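Local structure of acetylacetone-cleaving enzyme (Acinetobacter johnsonii, 3BAL) at residues Phe125-Asp128 against Val132-Ser135. The protein cleaves acetylacetone with molecular oxygen to methylglyoxal and acetate, working as an iron-dependent dioxygenase whose subunits form a homotetramer. Sequence-based numbering, arbitrary orientation.
Sequences FIDD and VIAS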
ATOM      1  N   PHE A 125       8.792   0.102 -19.252  1.00 13.71           N
ATOM      2  CA  PHE A 125       9.277   0.811 -20.428  1.00 15.98           C
ATOM      3  C   PHE A 125       8.806   0.045 -21.655  1.00 15.49           C
ATOM      4  O   PHE A 125       8.916  -1.175 -21.704  1.00 16.38           O
ATOM      5  CB  PHE A 125      10.800   0.946 -20.373  1.00 17.43           C
ATOM      6  CG  PHE A 125      11.270   1.895 -19.297  1.00 18.29           C
ATOM      7  CD1 PHE A 125      11.406   1.462 -17.978  1.00 17.72           C
ATOM      8  CD2 PHE A 125      11.522   3.236 -19.594  1.00 17.03           C
ATOM      9  CE1 PHE A 125      11.779   2.350 -16.966  1.00 15.65           C
ATOM     10  CE2 PHE A 125      11.896   4.134 -18.589  1.00 16.98           C
ATOM     11  CZ  PHE A 125      12.024   3.688 -17.272  1.00 17.04           C
ATOM     12  N   ILE A 126       8.268   0.775 -22.630  1.00 15.56           N
ATOM     13  CA  ILE A 126       7.692   0.182 -23.842  1.00 15.53           C
ATOM     14  C   ILE A 126       8.336   0.592 -25.166  1.00 16.78           C
ATOM     15  O   ILE A 126       8.928   1.669 -25.266  1.00 17.64           O
ATOM     16  CB  ILE A 126       6.183   0.535 -23.938  1.00 13.60           C
ATOM     17  CG1 ILE A 126       5.998   2.061 -23.861  1.00 13.35           C
ATOM     18  CG2 ILE A 126       5.417  -0.154 -22.816  1.00 12.90           C
ATOM     19  CD1 ILE A 126       4.537   2.544 -23.958  1.00 15.16           C
ATOM     20  N   ASP A 127       8.209  -0.265 -26.184  1.00 18.13           N
ATOM     21  CA  ASP A 127       8.749   0.055 -27.504  1.00 18.55           C
ATOM     22  C   ASP A 127       7.647   0.722 -28.335  1.00 19.19           C
ATOM     23  O   ASP A 127       6.559   0.972 -27.819  1.00 16.58           O
ATOM     24  CB  ASP A 127       9.312  -1.194 -28.216  1.00 19.88           C
ATOM     25  CG  ASP A 127       8.248  -2.218 -28.573  1.00 22.44           C
ATOM     26  OD1 ASP A 127       7.056  -1.866 -28.669  1.00 22.14           O
ATOM     27  OD2 ASP A 127       8.616  -3.389 -28.784  1.00 23.64           O
ATOM     28  N   ASP A 128       7.925   1.014 -29.607  1.00 20.89           N
ATOM     29  CA  ASP A 128       6.953   1.701 -30.468  1.00 21.91           C
ATOM     30  C   ASP A 128       5.693   0.922 -30.839  1.00 22.52           C
ATOM     31  O   ASP A 128       4.789   1.463 -31.489  1.00 21.98           O
ATOM     32  CB  ASP A 128       7.626   2.200 -31.754  1.00 22.32           C
ATOM     33  CG  ASP A 128       8.526   3.406 -31.517  1.00 24.86           C
ATOM     34  OD1 ASP A 128       8.284   4.164 -30.553  1.00 25.38           O
ATOM     35  OD2 ASP A 128       9.470   3.614 -32.309  1.00 27.98           O
ATOM     36  N   VAL A 132       6.169  -4.208 -23.634  1.00 23.13           N
ATOM     37  CA  VAL A 132       6.973  -3.942 -22.442  1.00 22.75           C
ATOM     38  C   VAL A 132       8.342  -4.597 -22.579  1.00 23.97           C
ATOM     39  O   VAL A 132       8.474  -5.817 -22.461  1.00 24.74           O
ATOM     40  CB  VAL A 132       6.294  -4.505 -21.156  1.00 22.92           C
ATOM     41  CG1 VAL A 132       7.203  -4.298 -19.954  1.00 22.74           C
ATOM     42  CG2 VAL A 132       4.952  -3.826 -20.919  1.00 21.81           C
ATOM     43  N   ILE A 133       9.363  -3.783 -22.816  1.00 23.46           N
ATOM     44  CA  ILE A 133      10.710  -4.305 -22.967  1.00 24.10           C
ATOM     45  C   ILE A 133      11.448  -4.465 -21.629  1.00 22.48           C
ATOM     46  O   ILE A 133      12.423  -5.211 -21.540  1.00 20.20           O
ATOM     47  CB  ILE A 133      11.525  -3.434 -23.975  1.00 26.38           C
ATOM     48  CG1 ILE A 133      11.448  -1.945 -23.622  1.00 27.20           C
ATOM     49  CG2 ILE A 133      10.949  -3.616 -25.378  1.00 27.05           C
ATOM     50  CD1 ILE A 133      12.284  -1.533 -22.440  1.00 30.87           C
ATOM     51  N   ALA A 134      10.964  -3.780 -20.594  1.00 20.19           N
ATOM     52  CA  ALA A 134      11.556  -3.864 -19.258  1.00 18.87           C
ATOM     53  C   ALA A 134      10.597  -3.380 -18.171  1.00 18.48           C
ATOM     54  O   ALA A 134      10.023  -2.300 -18.279  1.00 19.58           O
ATOM     55  CB  ALA A 134      12.849  -3.055 -19.202  1.00 18.91           C
ATOM     56  N   SER A 135      10.425  -4.189 -17.130  1.00 17.77           N
ATOM     57  CA  SER A 135       9.560  -3.848 -15.999  1.00 17.47           C
ATOM     58  C   SER A 135      10.492  -3.478 -14.844  1.00 16.04           C
ATOM     59  O   SER A 135      11.040  -4.351 -14.176  1.00 14.60           O
ATOM     60  CB  SER A 135       8.701  -5.057 -15.619  1.00 16.45           C
ATOM     61  OG  SER A 135       7.716  -4.694 -14.672  1.00 17.54           O
TER
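Ile133 reaches Phe125 through two successive turns of its side chain: chi1 of 51° sets CG1 between the backbone N and the carbonyl carbon, and chi2 of 75° folds CD1 back toward the opposite strand. The methyl CD1 thereby settles 3.6 Å from CB of Phe125, while CG1 lies 3.3 Å from the carbonyl O of Phe125. The other branch of Ile133, CG2, passes across Asp127 and touches both its CB and its OD2. OD1 of the same carboxylate is engaged within the turn, accepting hydrogen bonds from the backbone N of Asn129 and of Lys131.

Two short backbone bonds carry the pairing. Phe125 N donates to Ala134 O at 2.9 Å, and Ile133 N donates to Phe125 O at 2.9 Å, the latter bond bent to 140° at the hydrogen. Ala134 N adds a weak, long bond to the same oxygen, 3.5 Å from Phe125 O, and CA of Val132 makes a CH···O contact with it. One carbonyl thus receives one firm and one weak N-H, with a CH···O contact beside them. Beyond this irregularity Ile126 and Val132 form a non-hydrogen-bonded pair, with their CG2 methyls meeting at 4.2 Å on the other face of the sheet from Phe125 and Ala134. Val132 also packs on Val132 of a second subunit.

The Phe125 ring points into the interior, where it meets Phe28 edge-to-face and the ring of His62, one of three histidines holding the metal, zinc in this crystal. The hairpin accordingly has one face turned toward the metal site and its Val132 side at a subunit interface. Two residues of one strand set against Phe125 of the other, shifting the register by one, make a classic beta bulge in an antiparallel hairpin, which within the chain adds to strand 123-126 of the metal-bearing sheet of a cupin jelly roll.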